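Local coordinates for glycoside Hydrolase (Bacteroides uniformis, PDB 5TA0), which probably cleaves agarose-derived galactans as a family 86 glycoside hydrolase, and is caught here as an engineered variant holding neoagarooctaose, at residues A[528-536]-A[546-554]; A[555-566]-A[631-642]. One frame throughout, in Å; residues are numbered along the deposited sequence. Where two conformers were deposited one is given.

Overall arrangement
Both contacts lie in the C-terminal beta-sandwich, on the same side of the chain's centre, with their own centres about 9 Å apart. Together they illustrate how a sandwich is built: strong pairing within a sheet, looser packing between sheets. Contact 2 is the within-sheet part, a long and largely buried antiparallel pairing of 555-566 with 631-642. Contact 1, only partly buried, brings 528-536 from that same sheet against 546-554 of the facing one, with two direct hydrogen bonds and several waters in place of regular pairing. Strand 523-538 neighbours strand 631-642, so the two contacts touch: Tyr530 pairs with Met637, and Val528 with Ile639, through backbone hydrogen bonds.

Contact 1: A[528-536]-A[546-554]; sequences VKYYATDYL and VFNINNVKK. With EDO (1,2-ethanediol), chain I.
Asn548 O accepts from Thr533 N over 3.0 Å, nearly in line with its carbonyl bond, and takes a longer bond from water 2, which also donates to Tyr531 O and accepts from Asn550 N. Ala532 CA adds a CA-H...O contact to the same oxygen. Two further waters reach Thr533 OG1: water 3 also accepts from Asn548 N, and water 4 donates to Asn548 OD1, so much of this join is made through solvent. At the other end the hydroxyl of Tyr530 accepts from Lys553 N at 3.1 Å, a fairly straight bond (163°), and water 1, in the ring plane, links that OH to Lys553 O. With CG anti to its carbonyl carbon (chi1 -66°), the Tyr530 ring reaches across Val552 to Lys553; Val552 CA sits over one ring face, 4.0 Å from the centroid, in a CH-pi contact. Ile549 CG2 presses on Tyr530 CB at 3.5 Å, while its CG1 branch meets Ala532 CB at 4.0 Å. The Phe547 ring turns an edge to Asp534 O, 3.8 Å from CD2, and packs on Val632 and Val635 of strand 631-642. Both side chains thus lie between the two sheets. Segments 528-531 and 546-549 run at 136° to each other, consistent with a beta-sandwich where an outer strand of one sheet meets the other, with waters bridging the backbones.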
loop_
_atom_site.group_PDB
_atom_site.type_symbol
_atom_site.label_atom_id
_atom_site.label_comp_id
_atom_site.label_asym_id
_atom_site.label_seq_id
_atom_site.Cartn_x
_atom_site.Cartn_y
_atom_site.Cartn_z
ATOM N N VAL A 528 -17.306 -8.507 -7.867
ATOM C CA VAL A 528 -17.063 -9.541 -6.863
ATOM C C VAL A 528 -15.843 -10.336 -7.300
ATOM O O VAL A 528 -15.710 -10.697 -8.481
ATOM C CB VAL A 528 -18.299 -10.462 -6.646
ATOM C CG1 VAL A 528 -18.064 -11.420 -5.514
ATOM C CG2 VAL A 528 -19.539 -9.637 -6.296
ATOM N N LYS A 529 -14.955 -10.618 -6.358
ATOM C CA LYS A 529 -13.740 -11.401 -6.606
ATOM C C LYS A 529 -13.879 -12.777 -5.978
ATOM O O LYS A 529 -14.241 -12.898 -4.791
ATOM C CB LYS A 529 -12.536 -10.667 -6.048
ATOM C CG LYS A 529 -11.221 -11.292 -6.412
ATOM C CD LYS A 529 -10.095 -10.373 -6.005
ATOM C CE LYS A 529 -8.743 -10.930 -6.390
ATOM N NZ LYS A 529 -7.704 -9.907 -6.108
ATOM N N TYR A 530 -13.587 -13.809 -6.770
ATOM C CA TYR A 530 -13.744 -15.202 -6.363
ATOM C C TYR A 530 -12.403 -15.913 -6.384
ATOM O O TYR A 530 -11.565 -15.637 -7.243
ATOM C CB TYR A 530 -14.746 -15.912 -7.263
ATOM C CG TYR A 530 -16.154 -15.405 -7.142
ATOM C CD1 TYR A 530 -17.021 -15.919 -6.187
ATOM C CD2 TYR A 530 -16.631 -14.412 -7.983
ATOM C CE1 TYR A 530 -18.319 -15.437 -6.049
ATOM C CE2 TYR A 530 -17.945 -13.950 -7.872
ATOM C CZ TYR A 530 -18.772 -14.451 -6.899
ATOM O OH TYR A 530 -20.077 -14.003 -6.794
ATOM N N TYR A 531 -12.225 -16.824 -5.434
ATOM C CA TYR A 531 -10.970 -17.543 -5.258
ATOM C C TYR A 531 -11.145 -19.002 -5.643
ATOM O O TYR A 531 -12.248 -19.529 -5.605
ATOM C CB TYR A 531 -10.508 -17.396 -3.803
ATOM C CG TYR A 531 -10.262 -15.952 -3.471
ATOM C CD1 TYR A 531 -9.031 -15.365 -3.721
ATOM C CD2 TYR A 531 -11.281 -15.159 -2.980
ATOM C CE1 TYR A 531 -8.818 -14.003 -3.490
ATOM C CE2 TYR A 531 -11.081 -13.806 -2.722
ATOM C CZ TYR A 531 -9.840 -13.245 -2.975
ATOM O OH TYR A 531 -9.634 -11.884 -2.763
ATOM N N ALA A 532 -10.060 -19.638 -6.025
ATOM C CA ALA A 532 -10.066 -21.065 -6.364
ATOM C C ALA A 532 -9.993 -21.926 -5.105
ATOM O O ALA A 532 -9.673 -21.472 -3.997
ATOM C CB ALA A 532 -8.906 -21.381 -7.283
ATOM N N THR A 533 -10.266 -23.218 -5.273
ATOM C CA THR A 533 -10.184 -24.146 -4.176
ATOM C C THR A 533 -8.760 -24.503 -3.768
ATOM O O THR A 533 -8.556 -24.996 -2.685
ATOM C CB THR A 533 -10.913 -25.466 -4.470
ATOM O OG1 THR A 533 -10.307 -26.103 -5.601
ATOM C CG2 THR A 533 -12.408 -25.217 -4.776
ATOM N N ASP A 534 -7.788 -24.263 -4.645
ATOM C CA ASP A 534 -6.399 -24.628 -4.389
ATOM C C ASP A 534 -5.494 -23.605 -5.073
ATOM O O ASP A 534 -5.972 -22.714 -5.768
ATOM C CB ASP A 534 -6.135 -26.049 -4.931
ATOM C CG ASP A 534 -5.034 -26.783 -4.208
ATOM O OD1 ASP A 534 -4.247 -26.184 -3.450
ATOM O OD2 ASP A 534 -4.977 -28.027 -4.409
ATOM N N TYR A 535 -4.184 -23.760 -4.906
ATOM C CA TYR A 535 -3.225 -22.784 -5.387
ATOM C C TYR A 535 -1.845 -23.436 -5.536
ATOM O O TYR A 535 -1.684 -24.609 -5.195
ATOM C CB TYR A 535 -3.200 -21.572 -4.422
ATOM C CG TYR A 535 -2.242 -21.679 -3.258
ATOM C CD1 TYR A 535 -1.377 -20.620 -2.937
ATOM C CD2 TYR A 535 -2.189 -22.835 -2.469
ATOM C CE1 TYR A 535 -0.467 -20.736 -1.890
ATOM C CE2 TYR A 535 -1.301 -22.950 -1.412
ATOM C CZ TYR A 535 -0.432 -21.886 -1.129
ATOM O OH TYR A 535 0.470 -22.007 -0.083
ATOM N N LEU A 536 -0.895 -22.680 -6.076
ATOM C CA LEU A 536 0.547 -23.022 -6.056
ATOM C C LEU A 536 0.852 -24.407 -6.634
ATOM O O LEU A 536 1.184 -25.346 -5.898
ATOM C CB LEU A 536 1.123 -22.849 -4.640
ATOM C CG LEU A 536 2.668 -22.909 -4.540
ATOM C CD1 LEU A 536 3.366 -21.961 -5.497
ATOM C CD2 LEU A 536 3.064 -22.626 -3.104
ATOM N N VAL A 546 -5.630 -28.005 -13.368
ATOM C CA VAL A 546 -7.056 -27.712 -13.259
ATOM C C VAL A 546 -7.324 -26.980 -11.960
ATOM O O VAL A 546 -6.907 -27.435 -10.902
ATOM C CB VAL A 546 -7.903 -29.002 -13.292
ATOM C CG1 VAL A 546 -9.386 -28.682 -13.165
ATOM C CG2 VAL A 546 -7.613 -29.777 -14.580
ATOM N N PHE A 547 -8.014 -25.845 -12.064
ATOM C CA PHE A 547 -8.460 -25.047 -10.919
ATOM C C PHE A 547 -9.972 -24.919 -10.975
ATOM O O PHE A 547 -10.575 -24.940 -12.064
ATOM C CB PHE A 547 -7.840 -23.652 -10.955
ATOM C CG PHE A 547 -6.362 -23.654 -10.741
ATOM C CD1 PHE A 547 -5.496 -23.892 -11.801
ATOM C CD2 PHE A 547 -5.821 -23.456 -9.478
ATOM C CE1 PHE A 547 -4.120 -23.920 -11.610
ATOM C CE2 PHE A 547 -4.442 -23.478 -9.291
ATOM C CZ PHE A 547 -3.599 -23.719 -10.351
ATOM N N ASN A 548 -10.584 -24.794 -9.812
ATOM C CA ASN A 548 -12.029 -24.676 -9.685
ATOM C C ASN A 548 -12.397 -23.424 -8.913
ATOM O O ASN A 548 -11.884 -23.215 -7.817
ATOM C CB ASN A 548 -12.587 -25.892 -8.952
ATOM C CG ASN A 548 -12.393 -27.172 -9.729
ATOM O OD1 ASN A 548 -11.483 -27.948 -9.444
ATOM N ND2 ASN A 548 -13.207 -27.367 -10.735
ATOM N N ILE A 549 -13.304 -22.622 -9.480
ATOM C CA ILE A 549 -13.806 -21.402 -8.848
ATOM C C ILE A 549 -15.316 -21.550 -8.799
ATOM O O ILE A 549 -15.984 -21.504 -9.847
ATOM C CB ILE A 549 -13.370 -20.134 -9.593
ATOM C CG1 ILE A 549 -11.836 -20.023 -9.625
ATOM C CG2 ILE A 549 -13.981 -18.899 -8.930
ATOM C CD1 ILE A 549 -11.295 -18.785 -10.307
ATOM N N ASN A 550 -15.845 -21.695 -7.588
ATOM C CA ASN A 550 -17.231 -22.097 -7.364
ATOM C C ASN A 550 -18.079 -21.072 -6.618
ATOM O O ASN A 550 -17.566 -20.129 -6.014
ATOM C CB ASN A 550 -17.221 -23.431 -6.595
ATOM C CG ASN A 550 -16.534 -24.549 -7.353
ATOM O OD1 ASN A 550 -16.554 -24.600 -8.586
ATOM N ND2 ASN A 550 -15.895 -25.460 -6.599
ATOM N N ASN A 551 -19.404 -21.268 -6.645
ATOM C CA ASN A 551 -20.397 -20.364 -6.067
ATOM C C ASN A 551 -20.340 -18.943 -6.657
ATOM O O ASN A 551 -20.607 -17.969 -5.967
ATOM C CB ASN A 551 -20.307 -20.326 -4.520
ATOM C CG ASN A 551 -21.361 -21.180 -3.814
ATOM O OD1 ASN A 551 -22.483 -21.441 -4.313
ATOM N ND2 ASN A 551 -21.039 -21.555 -2.590
ATOM N N VAL A 552 -19.999 -18.850 -7.945
ATOM C CA VAL A 552 -19.972 -17.570 -8.642
ATOM C C VAL A 552 -21.402 -17.145 -8.957
ATOM O O VAL A 552 -22.176 -17.910 -9.511
ATOM C CB VAL A 552 -19.159 -17.669 -9.943
ATOM C CG1 VAL A 552 -19.288 -16.398 -10.789
ATOM C CG2 VAL A 552 -17.694 -17.986 -9.630
ATOM N N LYS A 553 -21.738 -15.926 -8.576
ATOM C CA LYS A 553 -23.072 -15.391 -8.794
ATOM C C LYS A 553 -23.085 -14.588 -10.089
ATOM O O LYS A 553 -22.322 -13.643 -10.258
ATOM C CB LYS A 553 -23.497 -14.551 -7.586
ATOM C CG LYS A 553 -23.325 -15.240 -6.230
ATOM C CD LYS A 553 -23.983 -16.621 -6.077
ATOM C CE LYS A 553 -25.472 -16.612 -6.445
ATOM N NZ LYS A 553 -26.252 -17.819 -6.029
ATOM N N LYS A 554 -23.880 -15.032 -11.044
ATOM C CA LYS A 554 -24.084 -14.281 -12.273
ATOM C C LYS A 554 -25.438 -13.595 -12.295
ATOM O O LYS A 554 -26.368 -13.979 -11.573
ATOM C CB LYS A 554 -23.957 -15.196 -13.483
ATOM C CG LYS A 554 -22.559 -15.761 -13.704
ATOM C CD LYS A 554 -22.525 -16.652 -14.929
ATOM C CE LYS A 554 -22.659 -15.848 -16.221
ATOM N NZ LYS A 554 -22.945 -16.744 -17.370
HETATM C C1 EDO I . -10.820 -24.646 0.395
HETATM O O1 EDO I . -10.016 -23.804 -0.429
HETATM C C2 EDO I . -12.272 -24.435 0.022
HETATM O O2 EDO I . -12.430 -24.512 -1.394
HETATM O O HOH W 1 -20.760 -12.083 -8.507
HETATM O O HOH W 2 -13.786 -21.911 -5.549
HETATM O O HOH W 3 -8.739 -25.042 -7.566
HETATM O O HOH W 4 -11.720 -28.440 -6.323
#

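Contact 2: A[555-566]-A[631-642]; sequences TEYGEAVIRLGL and HVSTVTMQIFNF. With EDO (1,2-ethanediol), chain Q.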
loop_
_atom_site.group_PDB
_atom_site.type_symbol
_atom_site.label_atom_id
_atom_site.label_comp_id
_atom_site.label_asym_id
_atom_site.label_seq_id
_atom_site.Cartn_x
_atom_site.Cartn_y
_atom_site.Cartn_z
ATOM N N THR A 555 -25.509 -12.548 -13.116
ATOM C CA THR A 555 -26.736 -11.815 -13.425
ATOM C C THR A 555 -26.896 -11.852 -14.945
ATOM O O THR A 555 -26.129 -12.516 -15.642
ATOM C CB THR A 555 -26.650 -10.375 -12.909
ATOM O OG1 THR A 555 -25.472 -9.730 -13.396
ATOM C CG2 THR A 555 -26.596 -10.347 -11.377
ATOM N N GLU A 556 -27.920 -11.199 -15.473
ATOM C CA GLU A 556 -28.164 -11.259 -16.915
ATOM C C GLU A 556 -27.026 -10.650 -17.734
ATOM O O GLU A 556 -26.626 -11.209 -18.764
ATOM C CB GLU A 556 -29.457 -10.539 -17.278
ATOM C CG GLU A 556 -29.866 -10.764 -18.733
ATOM C CD GLU A 556 -31.263 -10.271 -19.062
ATOM O OE1 GLU A 556 -31.938 -9.692 -18.184
ATOM O OE2 GLU A 556 -31.680 -10.459 -20.237
ATOM N N TYR A 557 -26.530 -9.515 -17.275
ATOM C CA TYR A 557 -25.477 -8.764 -17.946
ATOM C C TYR A 557 -24.272 -8.625 -17.032
ATOM O O TYR A 557 -24.412 -8.229 -15.858
ATOM C CB TYR A 557 -25.995 -7.380 -18.333
ATOM C CG TYR A 557 -27.185 -7.449 -19.272
ATOM C CD1 TYR A 557 -27.010 -7.797 -20.606
ATOM C CD2 TYR A 557 -28.479 -7.232 -18.810
ATOM C CE1 TYR A 557 -28.088 -7.882 -21.472
ATOM C CE2 TYR A 557 -29.570 -7.324 -19.673
ATOM C CZ TYR A 557 -29.354 -7.659 -20.993
ATOM O OH TYR A 557 -30.401 -7.754 -21.886
ATOM N N GLY A 558 -23.095 -8.887 -17.583
ATOM C CA GLY A 558 -21.867 -8.822 -16.806
ATOM C C GLY A 558 -20.637 -8.979 -17.669
ATOM O O GLY A 558 -20.718 -9.279 -18.877
ATOM N N GLU A 559 -19.485 -8.759 -17.039
ATOM C CA GLU A 559 -18.176 -9.000 -17.651
ATOM C C GLU A 559 -17.287 -9.700 -16.638
ATOM O O GLU A 559 -17.641 -9.799 -15.455
ATOM C CB GLU A 559 -17.557 -7.683 -18.126
ATOM C CG GLU A 559 -18.311 -7.122 -19.332
ATOM C CD GLU A 559 -17.911 -5.732 -19.753
ATOM O OE1 GLU A 559 -17.115 -5.062 -19.061
ATOM O OE2 GLU A 559 -18.468 -5.287 -20.791
ATOM N N ALA A 560 -16.159 -10.210 -17.095
ATOM C CA ALA A 560 -15.300 -10.990 -16.229
ATOM C C ALA A 560 -13.854 -10.990 -16.672
ATOM O O ALA A 560 -13.542 -10.878 -17.854
ATOM C CB ALA A 560 -15.797 -12.414 -16.143
ATOM N N VAL A 561 -12.982 -11.164 -15.673
ATOM C CA VAL A 561 -11.538 -11.245 -15.858
ATOM C C VAL A 561 -10.963 -12.379 -15.038
ATOM O O VAL A 561 -11.126 -12.400 -13.798
ATOM C CB VAL A 561 -10.846 -9.927 -15.459
ATOM C CG1 VAL A 561 -9.307 -10.059 -15.607
ATOM C CG2 VAL A 561 -11.381 -8.760 -16.265
ATOM N N ILE A 562 -10.249 -13.297 -15.692
ATOM C CA ILE A 562 -9.529 -14.350 -14.991
ATOM C C ILE A 562 -8.126 -13.839 -14.729
ATOM O O ILE A 562 -7.504 -13.199 -15.589
ATOM C CB ILE A 562 -9.568 -15.684 -15.785
ATOM C CG1 ILE A 562 -10.964 -16.287 -15.645
ATOM C CG2 ILE A 562 -8.481 -16.643 -15.306
ATOM C CD1 ILE A 562 -11.234 -17.428 -16.597
ATOM N N ARG A 563 -7.631 -14.129 -13.529
ATOM C CA ARG A 563 -6.363 -13.580 -13.027
ATOM C C ARG A 563 -5.369 -14.725 -12.800
ATOM O O ARG A 563 -5.477 -15.452 -11.816
ATOM C CB ARG A 563 -6.620 -12.813 -11.725
ATOM C CG ARG A 563 -7.646 -11.682 -11.837
ATOM C CD ARG A 563 -8.036 -11.153 -10.465
ATOM N NE ARG A 563 -6.850 -10.626 -9.791
ATOM C CZ ARG A 563 -6.294 -9.436 -10.019
ATOM N NH1 ARG A 563 -6.894 -8.523 -10.785
ATOM N NH2 ARG A 563 -5.139 -9.116 -9.451
ATOM N N LEU A 564 -4.419 -14.892 -13.726
ATOM C CA LEU A 564 -3.473 -15.993 -13.688
ATOM C C LEU A 564 -2.166 -15.551 -13.081
ATOM O O LEU A 564 -1.397 -14.856 -13.722
ATOM C CB LEU A 564 -3.206 -16.543 -15.097
ATOM C CG LEU A 564 -4.426 -16.961 -15.882
ATOM C CD1 LEU A 564 -3.967 -17.457 -17.256
ATOM C CD2 LEU A 564 -5.218 -18.047 -15.167
ATOM N N GLY A 565 -1.928 -15.903 -11.814
ATOM C CA GLY A 565 -0.620 -15.592 -11.214
ATOM C C GLY A 565 0.390 -16.628 -11.691
ATOM O O GLY A 565 0.204 -17.819 -11.423
ATOM N N LEU A 566 1.457 -16.161 -12.355
ATOM C CA LEU A 566 2.496 -17.060 -12.898
ATOM C C LEU A 566 3.843 -16.636 -12.346
ATOM O O LEU A 566 4.171 -15.457 -12.368
ATOM C CB LEU A 566 2.524 -16.997 -14.423
ATOM C CG LEU A 566 1.233 -17.323 -15.163
ATOM C CD1 LEU A 566 1.491 -17.256 -16.662
ATOM C CD2 LEU A 566 0.682 -18.676 -14.750
ATOM N N HIS A 631 5.686 -22.163 -11.539
ATOM C CA HIS A 631 4.409 -22.421 -10.885
ATOM C C HIS A 631 3.318 -21.512 -11.379
ATOM O O HIS A 631 3.577 -20.376 -11.791
ATOM C CB HIS A 631 4.519 -22.172 -9.373
ATOM C CG HIS A 631 5.401 -23.132 -8.641
ATOM N ND1 HIS A 631 6.776 -23.014 -8.622
ATOM C CD2 HIS A 631 5.103 -24.196 -7.867
ATOM C CE1 HIS A 631 7.281 -23.980 -7.873
ATOM N NE2 HIS A 631 6.294 -24.719 -7.415
ATOM N N VAL A 632 2.100 -22.022 -11.310
ATOM C CA VAL A 632 0.906 -21.164 -11.250
ATOM C C VAL A 632 0.683 -20.895 -9.764
ATOM O O VAL A 632 0.388 -21.812 -9.002
ATOM C CB VAL A 632 -0.323 -21.858 -11.855
ATOM C CG1 VAL A 632 -1.540 -20.956 -11.761
ATOM C CG2 VAL A 632 -0.045 -22.271 -13.301
ATOM N N SER A 633 0.883 -19.636 -9.352
ATOM C CA SER A 633 0.750 -19.270 -7.946
ATOM C C SER A 633 -0.722 -19.226 -7.522
ATOM O O SER A 633 -1.092 -19.825 -6.524
ATOM C CB SER A 633 1.446 -17.943 -7.650
ATOM O OG SER A 633 1.028 -16.945 -8.536
ATOM N N THR A 634 -1.544 -18.526 -8.308
ATOM C CA THR A 634 -2.972 -18.370 -8.010
ATOM C C THR A 634 -3.774 -18.286 -9.290
ATOM O O THR A 634 -3.283 -17.800 -10.315
ATOM C CB THR A 634 -3.265 -17.092 -7.173
ATOM O OG1 THR A 634 -2.829 -15.938 -7.880
ATOM C CG2 THR A 634 -2.602 -17.148 -5.812
ATOM N N VAL A 635 -5.025 -18.732 -9.199
ATOM C CA VAL A 635 -6.047 -18.453 -10.188
ATOM C C VAL A 635 -7.246 -17.901 -9.445
ATOM O O VAL A 635 -7.796 -18.563 -8.573
ATOM C CB VAL A 635 -6.426 -19.705 -11.001
ATOM C CG1 VAL A 635 -7.523 -19.364 -11.992
ATOM C CG2 VAL A 635 -5.191 -20.262 -11.710
ATOM N N THR A 636 -7.575 -16.644 -9.750
ATOM C CA THR A 636 -8.746 -15.970 -9.164
ATOM C C THR A 636 -9.536 -15.323 -10.281
ATOM O O THR A 636 -9.113 -15.302 -11.424
ATOM C CB THR A 636 -8.333 -14.960 -8.072
ATOM O OG1 THR A 636 -7.568 -13.886 -8.647
ATOM C CG2 THR A 636 -7.510 -15.641 -6.988
ATOM N N MET A 637 -10.701 -14.780 -9.960
ATOM C CA MET A 637 -11.573 -14.213 -11.011
ATOM C C MET A 637 -12.355 -13.033 -10.473
ATOM O O MET A 637 -12.947 -13.107 -9.412
ATOM C CB MET A 637 -12.510 -15.286 -11.547
ATOM C CG MET A 637 -13.398 -14.825 -12.696
ATOM S SD MET A 637 -14.134 -16.200 -13.614
ATOM C CE MET A 637 -15.231 -16.840 -12.352
ATOM N N GLN A 638 -12.375 -11.951 -11.230
ATOM C CA GLN A 638 -13.283 -10.822 -10.983
ATOM C C GLN A 638 -14.495 -10.918 -11.893
ATOM O O GLN A 638 -14.365 -11.131 -13.100
ATOM C CB GLN A 638 -12.589 -9.489 -11.248
ATOM C CG GLN A 638 -11.520 -9.140 -10.229
ATOM C CD GLN A 638 -10.570 -8.132 -10.800
ATOM O OE1 GLN A 638 -9.723 -8.494 -11.624
ATOM N NE2 GLN A 638 -10.703 -6.872 -10.402
ATOM N N ILE A 639 -15.661 -10.779 -11.290
ATOM C CA ILE A 639 -16.953 -10.726 -11.989
ATOM C C ILE A 639 -17.501 -9.316 -11.809
ATOM O O ILE A 639 -17.478 -8.788 -10.697
ATOM C CB ILE A 639 -17.916 -11.772 -11.367
ATOM C CG1 ILE A 639 -17.358 -13.188 -11.565
ATOM C CG2 ILE A 639 -19.328 -11.672 -11.930
ATOM C CD1 ILE A 639 -17.250 -13.649 -12.995
ATOM N N PHE A 640 -18.001 -8.715 -12.896
ATOM C CA PHE A 640 -18.576 -7.378 -12.875
ATOM C C PHE A 640 -20.017 -7.497 -13.342
ATOM O O PHE A 640 -20.251 -7.703 -14.526
ATOM C CB PHE A 640 -17.800 -6.458 -13.809
ATOM C CG PHE A 640 -16.340 -6.337 -13.452
ATOM C CD1 PHE A 640 -15.915 -5.369 -12.541
ATOM C CD2 PHE A 640 -15.404 -7.176 -14.007
ATOM C CE1 PHE A 640 -14.578 -5.250 -12.196
ATOM C CE2 PHE A 640 -14.051 -7.056 -13.663
ATOM C CZ PHE A 640 -13.654 -6.095 -12.749
ATOM N N ASN A 641 -20.959 -7.449 -12.399
ATOM C CA ASN A 641 -22.383 -7.618 -12.705
ATOM C C ASN A 641 -23.093 -6.278 -12.831
ATOM O O ASN A 641 -22.924 -5.401 -11.991
ATOM C CB ASN A 641 -23.035 -8.469 -11.616
ATOM C CG ASN A 641 -22.641 -9.929 -11.716
ATOM O OD1 ASN A 641 -22.037 -10.346 -12.703
ATOM N ND2 ASN A 641 -23.005 -10.712 -10.716
ATOM N N PHE A 642 -23.918 -6.147 -13.866
ATOM C CA PHE A 642 -24.578 -4.893 -14.176
ATOM C C PHE A 642 -26.033 -4.880 -13.694
ATOM O O PHE A 642 -26.689 -5.940 -13.600
ATOM C CB PHE A 642 -24.519 -4.636 -15.686
ATOM C CG PHE A 642 -23.138 -4.733 -16.287
ATOM C CD1 PHE A 642 -21.999 -4.469 -15.535
ATOM C CD2 PHE A 642 -22.985 -5.068 -17.617
ATOM C CE1 PHE A 642 -20.745 -4.539 -16.108
ATOM C CE2 PHE A 642 -21.729 -5.148 -18.192
ATOM C CZ PHE A 642 -20.605 -4.877 -17.436
HETATM C C1 EDO Q . -25.870 -6.358 -10.035
HETATM O O1 EDO Q . -26.949 -6.504 -10.962
HETATM C C2 EDO Q . -25.642 -4.876 -9.813
HETATM O O2 EDO Q . -26.841 -4.353 -9.242
HETATM O O HOH W 5 -27.851 -7.964 -15.251
HETATM O O HOH W 6 -4.732 -14.564 -9.166
#
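Arg563 and Thr636 form one of the hydrogen-bonded pairs of this antiparallel pairing, Arg563 N donating to Thr636 O at 2.8 Å. Similar paired bonds join Glu559 with Phe640 and Val561 with Gln638, and Phe642 N extends the series to Tyr557 O. That last oxygen is held from opposite faces of its plane, since Thr555 OG1 also donates to it. Among polar side chains, Arg563 NH1 donates to Gln638 OE1 at 3.0 Å, from above the amide plane, with the two flat groups 77° apart; the amide nitrogen of Gln638 bonds Glu527. The bend at chi3 (61°) turns the guanidinium so that Thr636 OG1 lies at its edge. Water 6 ties Arg563 O to the hydroxyls of Thr634 and Thr636. Aromatic packing sits at the far end, where Gly558 CA lies over a face of Phe642, 4.0 Å from the centroid, and Glu559 CD meets the ring edge, its carboxylate held by a salt bridge to Arg647. On the face opposite Arg563, Thr636 and Gln638 the contacts are apolar: Ile562 CG1 on Met637 SD at 3.8 Å, Ala560 on Ile639, Leu564 beside Val635. Salt bridges to Glu301 and Asp305 anchor Arg563 at helix 298-315, which also packs on Thr634 and Thr636; strands 602-609 and 523-538 flank 558-568 and 631-642 respectively.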